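Long-range contact in 4-alpha-glucanotransferase (Streptococcus agalactiae, PDB 6M6T), which belongs to the amylomaltases, carbohydrate-active proteins built around a TIM barrel: residues L158-R169 with A223-M231. Residues are numbered along the deposited sequence; the frame is centred on the assembly and turned at random.
Sequences LQEWDDKAIIRR and ADSVEVWTM
The carbonyl oxygen of I166 accepts two hydrogen bonds, one from the backbone N of R169 and one from the indole of W229, whose NE1 lies 2.9 Å from I166 O. The first belongs to the Schellman motif ending the short helix 164-167, with R169, of positive phi, as C' residue. The second brings in W229 from helix 226-230, in the segment that follows barrel strand 212-217. NE1 approaches in the carbonyl plane and the oxygen lies in the indole plane, so the bond helps hold the ring edge-on to the helix end. Tryptophan suits this place, offering one N-H and two broad apolar faces. Over one face runs R169; arginine suits because its CG can make a CH-pi contact with the five-membered ring while a bend at chi3 (77°) helps bring its cationic end over the six-membered one, CZ 4.2 Å from that centroid in a cation-pi contact. The guanidinium plane stands 72° from the indole. The opposite face receives the edge of W161 in a T-shaped pair, planes at 70°. I149 of helix 140-152 touches both tryptophans. L158 divides its methyls, CD1 going to W229 CD1 and CD2 to V228 CG1. Polar bonds join the start of 158-169 to that of 223-231: L158 N meets D224 OD1 from above the carboxylate plane, D224 OD2 pairs with K150, and Q159 NE2 donates to A223 O at 2.6 Å, the oxygen lying in the Q159 amide plane.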
ATOM      1  N   LEU A 158      18.791 -10.612   4.229  1.00 55.85           N
ATOM      2  CA  LEU A 158      18.941 -12.016   3.852  1.00 53.31           C
ATOM      3  C   LEU A 158      20.238 -12.275   3.094  1.00 53.33           C
ATOM      4  O   LEU A 158      20.842 -13.340   3.237  1.00 56.74           O
ATOM      5  CB  LEU A 158      17.752 -12.444   3.001  1.00 55.38           C
ATOM      6  CG  LEU A 158      17.956 -13.686   2.150  1.00 51.96           C
ATOM      7  CD1 LEU A 158      17.685 -14.936   2.991  1.00 47.41           C
ATOM      8  CD2 LEU A 158      17.083 -13.639   0.877  1.00 49.40           C
ATOM      9  N   GLN A 159      20.676 -11.323   2.271  1.00 54.53           N
ATOM     10  CA  GLN A 159      21.882 -11.543   1.480  1.00 58.94           C
ATOM     11  C   GLN A 159      23.150 -11.514   2.325  1.00 59.42           C
ATOM     12  O   GLN A 159      24.170 -12.080   1.910  1.00 57.73           O
ATOM     13  CB  GLN A 159      21.980 -10.498   0.368  1.00 57.64           C
ATOM     14  CG  GLN A 159      20.922 -10.648  -0.715  1.00 60.07           C
ATOM     15  CD  GLN A 159      19.563 -10.093  -0.304  1.00 56.55           C
ATOM     16  OE1 GLN A 159      19.466  -9.264   0.606  1.00 53.34           O
ATOM     17  NE2 GLN A 159      18.504 -10.552  -0.979  1.00 55.95           N
ATOM     18  N   GLU A 160      23.115 -10.870   3.492  1.00 57.04           N
ATOM     19  CA  GLU A 160      24.299 -10.712   4.323  1.00 59.04           C
ATOM     20  C   GLU A 160      24.229 -11.520   5.622  1.00 58.77           C
ATOM     21  O   GLU A 160      24.984 -11.233   6.559  1.00 59.05           O
ATOM     22  CB  GLU A 160      24.548  -9.226   4.617  1.00 58.54           C
ATOM     23  CG  GLU A 160      23.381  -8.500   5.309  1.00 70.18           C
ATOM     24  CD  GLU A 160      23.672  -7.022   5.662  1.00 73.47           C
ATOM     25  OE1 GLU A 160      22.752  -6.352   6.217  1.00 72.80           O
ATOM     26  OE2 GLU A 160      24.804  -6.537   5.394  1.00 62.86           O
ATOM     27  N   TRP A 161      23.353 -12.528   5.700  1.00 61.38           N
ATOM     28  CA  TRP A 161      23.417 -13.454   6.830  1.00 62.65           C
ATOM     29  C   TRP A 161      24.788 -14.124   6.833  1.00 61.36           C
ATOM     30  O   TRP A 161      25.536 -14.063   5.857  1.00 68.60           O
ATOM     31  CB  TRP A 161      22.312 -14.522   6.771  1.00 56.10           C
ATOM     32  CG  TRP A 161      20.889 -14.023   6.943  1.00 56.27           C
ATOM     33  CD1 TRP A 161      20.486 -12.749   7.263  1.00 62.55           C
ATOM     34  CD2 TRP A 161      19.680 -14.792   6.793  1.00 53.39           C
ATOM     35  NE1 TRP A 161      19.103 -12.683   7.318  1.00 52.84           N
ATOM     36  CE2 TRP A 161      18.590 -13.921   7.035  1.00 50.16           C
ATOM     37  CE3 TRP A 161      19.413 -16.130   6.484  1.00 51.99           C
ATOM     38  CZ2 TRP A 161      17.264 -14.348   6.971  1.00 48.04           C
ATOM     39  CZ3 TRP A 161      18.085 -16.550   6.418  1.00 50.34           C
ATOM     40  CH2 TRP A 161      17.031 -15.660   6.659  1.00 46.50           C
ATOM     41  N   ASP A 162      25.120 -14.769   7.952  1.00 65.66           N
ATOM     42  CA  ASP A 162      26.456 -15.334   8.134  1.00 70.01           C
ATOM     43  C   ASP A 162      26.564 -16.799   7.736  1.00 69.30           C
ATOM     44  O   ASP A 162      27.653 -17.249   7.368  1.00 69.99           O
ATOM     45  CB  ASP A 162      26.903 -15.181   9.591  1.00 64.14           C
ATOM     46  CG  ASP A 162      27.011 -13.729  10.008  1.00 74.61           C
ATOM     47  OD1 ASP A 162      26.140 -12.936   9.569  1.00 71.88           O
ATOM     48  OD2 ASP A 162      27.956 -13.382  10.763  1.00 71.33           O
ATOM     49  N   ASP A 163      25.469 -17.542   7.789  1.00 62.57           N
ATOM     50  CA  ASP A 163      25.478 -18.985   7.583  1.00 54.90           C
ATOM     51  C   ASP A 163      24.918 -19.273   6.188  1.00 55.96           C
ATOM     52  O   ASP A 163      23.700 -19.284   5.972  1.00 50.04           O
ATOM     53  CB  ASP A 163      24.684 -19.653   8.700  1.00 46.98           C
ATOM     54  CG  ASP A 163      24.706 -21.149   8.631  1.00 50.85           C
ATOM     55  OD1 ASP A 163      25.396 -21.714   7.758  1.00 58.81           O
ATOM     56  OD2 ASP A 163      24.018 -21.765   9.468  1.00 50.05           O
ATOM     57  N   LYS A 164      25.823 -19.510   5.242  1.00 54.38           N
ATOM     58  CA  LYS A 164      25.424 -19.802   3.873  1.00 61.97           C
ATOM     59  C   LYS A 164      24.512 -21.026   3.774  1.00 62.06           C
ATOM     60  O   LYS A 164      23.701 -21.112   2.845  1.00 59.07           O
ATOM     61  CB  LYS A 164      26.680 -19.979   3.011  1.00 65.48           C
ATOM     62  CG  LYS A 164      27.163 -18.682   2.341  1.00 71.50           C
ATOM     63  CD  LYS A 164      28.371 -18.084   3.061  1.00 69.53           C
ATOM     64  CE  LYS A 164      28.468 -16.573   2.848  1.00 79.93           C
ATOM     65  NZ  LYS A 164      29.599 -15.957   3.614  1.00 80.05           N
ATOM     66  N   ALA A 165      24.608 -21.964   4.714  1.00 61.94           N
ATOM     67  CA  ALA A 165      23.697 -23.105   4.706  1.00 60.67           C
ATOM     68  C   ALA A 165      22.254 -22.649   4.879  1.00 58.56           C
ATOM     69  O   ALA A 165      21.355 -23.100   4.158  1.00 54.20           O
ATOM     70  CB  ALA A 165      24.079 -24.093   5.809  1.00 50.99           C
ATOM     71  N   ILE A 166      22.017 -21.753   5.841  1.00 57.14           N
ATOM     72  CA  ILE A 166      20.654 -21.295   6.083  1.00 61.85           C
ATOM     73  C   ILE A 166      20.196 -20.366   4.967  1.00 58.69           C
ATOM     74  O   ILE A 166      19.005 -20.308   4.654  1.00 58.23           O
ATOM     75  CB  ILE A 166      20.522 -20.638   7.477  1.00 55.93           C
ATOM     76  CG1 ILE A 166      19.085 -20.745   7.976  1.00 48.73           C
ATOM     77  CG2 ILE A 166      20.929 -19.177   7.459  1.00 51.67           C
ATOM     78  CD1 ILE A 166      18.553 -22.148   8.025  1.00 53.44           C
ATOM     79  N   ILE A 167      21.125 -19.661   4.321  1.00 56.02           N
ATOM     80  CA  ILE A 167      20.727 -18.751   3.255  1.00 53.92           C
ATOM     81  C   ILE A 167      20.088 -19.512   2.096  1.00 58.52           C
ATOM     82  O   ILE A 167      19.152 -19.019   1.454  1.00 63.16           O
ATOM     83  CB  ILE A 167      21.940 -17.909   2.817  1.00 50.65           C
ATOM     84  CG1 ILE A 167      22.010 -16.635   3.664  1.00 47.97           C
ATOM     85  CG2 ILE A 167      21.884 -17.602   1.332  1.00 51.58           C
ATOM     86  CD1 ILE A 167      23.291 -15.859   3.515  1.00 50.88           C
ATOM     87  N   ARG A 168      20.537 -20.732   1.832  1.00 58.84           N
ATOM     88  CA  ARG A 168      19.945 -21.545   0.781  1.00 62.16           C
ATOM     89  C   ARG A 168      19.237 -22.777   1.342  1.00 65.19           C
ATOM     90  O   ARG A 168      19.159 -23.809   0.671  1.00 66.62           O
ATOM     91  CB  ARG A 168      20.999 -21.947  -0.248  1.00 64.26           C
ATOM     92  CG  ARG A 168      22.347 -22.231   0.361  1.00 65.73           C
ATOM     93  CD  ARG A 168      23.373 -22.555  -0.692  1.00 72.83           C
ATOM     94  NE  ARG A 168      24.649 -22.894  -0.077  1.00 72.03           N
ATOM     95  CZ  ARG A 168      25.526 -21.988   0.334  1.00 73.25           C
ATOM     96  NH1 ARG A 168      25.247 -20.694   0.196  1.00 73.62           N
ATOM     97  NH2 ARG A 168      26.673 -22.374   0.886  1.00 71.65           N
ATOM     98  N   ARG A 169      18.730 -22.675   2.572  1.00 60.21           N
ATOM     99  CA  ARG A 169      17.785 -23.631   3.161  1.00 59.10           C
ATOM    100  C   ARG A 169      18.204 -25.091   2.961  1.00 57.88           C
ATOM    101  O   ARG A 169      17.489 -25.891   2.358  1.00 53.70           O
ATOM    102  CB  ARG A 169      16.372 -23.413   2.608  1.00 56.48           C
ATOM    103  CG  ARG A 169      16.123 -22.083   1.941  1.00 55.56           C
ATOM    104  CD  ARG A 169      14.688 -22.003   1.486  1.00 53.87           C
ATOM    105  NE  ARG A 169      13.819 -21.728   2.624  1.00 59.97           N
ATOM    106  CZ  ARG A 169      13.037 -22.624   3.220  1.00 60.54           C
ATOM    107  NH1 ARG A 169      12.997 -23.876   2.769  1.00 57.78           N
ATOM    108  NH2 ARG A 169      12.288 -22.264   4.265  1.00 55.64           N
ATOM    109  N   ALA A 223      14.219  -7.420  -2.011  1.00 51.61           N
ATOM    110  CA  ALA A 223      15.164  -8.531  -2.097  1.00 55.33           C
ATOM    111  C   ALA A 223      15.376  -9.209  -0.755  1.00 51.14           C
ATOM    112  O   ALA A 223      15.920 -10.315  -0.719  1.00 54.57           O
ATOM    113  CB  ALA A 223      16.512  -8.071  -2.657  1.00 51.17           C
ATOM    114  N   ASP A 224      14.943  -8.577   0.332  1.00 51.68           N
ATOM    115  CA  ASP A 224      15.070  -9.099   1.692  1.00 50.50           C
ATOM    116  C   ASP A 224      13.710  -9.652   2.099  1.00 50.62           C
ATOM    117  O   ASP A 224      12.942  -9.017   2.818  1.00 50.15           O
ATOM    118  CB  ASP A 224      15.527  -7.984   2.624  1.00 54.33           C
ATOM    119  CG  ASP A 224      16.085  -8.497   3.923  1.00 60.65           C
ATOM    120  OD1 ASP A 224      16.437  -9.695   3.986  1.00 65.59           O
ATOM    121  OD2 ASP A 224      16.173  -7.697   4.886  1.00 60.17           O
ATOM    122  N   SER A 225      13.431 -10.875   1.655  1.00 53.31           N
ATOM    123  CA  SER A 225      12.065 -11.379   1.573  1.00 50.16           C
ATOM    124  C   SER A 225      12.019 -12.887   1.771  1.00 49.44           C
ATOM    125  O   SER A 225      12.939 -13.599   1.363  1.00 55.26           O
ATOM    126  CB  SER A 225      11.454 -11.017   0.210  1.00 52.28           C
ATOM    127  OG  SER A 225      10.521 -11.993  -0.224  1.00 53.23           O
ATOM    128  N   VAL A 226      10.930 -13.365   2.382  1.00 48.49           N
ATOM    129  CA  VAL A 226      10.700 -14.796   2.507  1.00 44.49           C
ATOM    130  C   VAL A 226      10.478 -15.438   1.147  1.00 49.03           C
ATOM    131  O   VAL A 226      10.610 -16.659   1.010  1.00 49.70           O
ATOM    132  CB  VAL A 226       9.511 -15.057   3.455  1.00 46.65           C
ATOM    133  CG1 VAL A 226       8.200 -14.613   2.834  1.00 43.02           C
ATOM    134  CG2 VAL A 226       9.437 -16.518   3.825  1.00 48.51           C
ATOM    135  N   GLU A 227      10.167 -14.645   0.121  1.00 48.49           N
ATOM    136  CA  GLU A 227       9.937 -15.211  -1.207  1.00 54.27           C
ATOM    137  C   GLU A 227      11.252 -15.432  -1.953  1.00 52.86           C
ATOM    138  O   GLU A 227      11.438 -16.468  -2.604  1.00 50.58           O
ATOM    139  CB  GLU A 227       8.996 -14.302  -2.012  1.00 54.82           C
ATOM    140  CG  GLU A 227       7.507 -14.589  -1.791  1.00 58.70           C
ATOM    141  CD  GLU A 227       6.926 -13.847  -0.590  1.00 57.03           C
ATOM    142  OE1 GLU A 227       7.481 -12.788  -0.208  1.00 52.53           O
ATOM    143  OE2 GLU A 227       5.906 -14.319  -0.034  1.00 62.31           O
ATOM    144  N   VAL A 228      12.166 -14.462  -1.876  1.00 52.49           N
ATOM    145  CA  VAL A 228      13.524 -14.633  -2.384  1.00 49.17           C
ATOM    146  C   VAL A 228      14.219 -15.785  -1.685  1.00 50.29           C
ATOM    147  O   VAL A 228      15.106 -16.430  -2.257  1.00 46.69           O
ATOM    148  CB  VAL A 228      14.293 -13.311  -2.211  1.00 51.84           C
ATOM    149  CG1 VAL A 228      15.762 -13.485  -2.555  1.00 54.02           C
ATOM    150  CG2 VAL A 228      13.659 -12.222  -3.069  1.00 56.98           C
ATOM    151  N   TRP A 229      13.820 -16.068  -0.441  1.00 50.86           N
ATOM    152  CA  TRP A 229      14.376 -17.169   0.331  1.00 48.81           C
ATOM    153  C   TRP A 229      13.794 -18.528  -0.083  1.00 55.78           C
ATOM    154  O   TRP A 229      14.532 -19.424  -0.511  1.00 58.58           O
ATOM    155  CB  TRP A 229      14.135 -16.904   1.812  1.00 48.46           C
ATOM    156  CG  TRP A 229      14.963 -17.734   2.701  1.00 52.69           C
ATOM    157  CD1 TRP A 229      16.286 -18.022   2.552  1.00 46.41           C
ATOM    158  CD2 TRP A 229      14.532 -18.405   3.888  1.00 52.16           C
ATOM    159  NE1 TRP A 229      16.703 -18.833   3.567  1.00 48.39           N
ATOM    160  CE2 TRP A 229      15.648 -19.084   4.405  1.00 50.73           C
ATOM    161  CE3 TRP A 229      13.308 -18.507   4.557  1.00 44.12           C
ATOM    162  CZ2 TRP A 229      15.582 -19.845   5.573  1.00 45.04           C
ATOM    163  CZ3 TRP A 229      13.243 -19.274   5.706  1.00 45.42           C
ATOM    164  CH2 TRP A 229      14.374 -19.929   6.203  1.00 45.37           C
ATOM    165  N   THR A 230      12.469 -18.705   0.046  1.00 52.48           N
ATOM    166  CA  THR A 230      11.858 -20.011  -0.190  1.00 49.42           C
ATOM    167  C   THR A 230      11.591 -20.305  -1.660  1.00 55.66           C
ATOM    168  O   THR A 230      11.418 -21.477  -2.025  1.00 63.49           O
ATOM    169  CB  THR A 230      10.531 -20.128   0.551  1.00 51.96           C
ATOM    170  OG1 THR A 230       9.546 -19.366  -0.147  1.00 52.84           O
ATOM    171  CG2 THR A 230      10.644 -19.604   1.963  1.00 57.86           C
ATOM    172  N   MET A 231      11.517 -19.282  -2.507  1.00 52.65           N
ATOM    173  CA  MET A 231      11.147 -19.460  -3.912  1.00 55.91           C
ATOM    174  C   MET A 231      12.057 -18.615  -4.800  1.00 56.72           C
ATOM    175  O   MET A 231      11.593 -17.732  -5.529  1.00 51.20           O
ATOM    176  CB  MET A 231       9.682 -19.085  -4.124  1.00 54.70           C
ATOM    177  CG  MET A 231       8.658 -19.994  -3.458  1.00 59.16           C
ATOM    178  SD  MET A 231       6.980 -19.367  -3.765  1.00 72.82           S
ATOM    179  CE  MET A 231       6.885 -18.025  -2.575  1.00 53.22           C
TER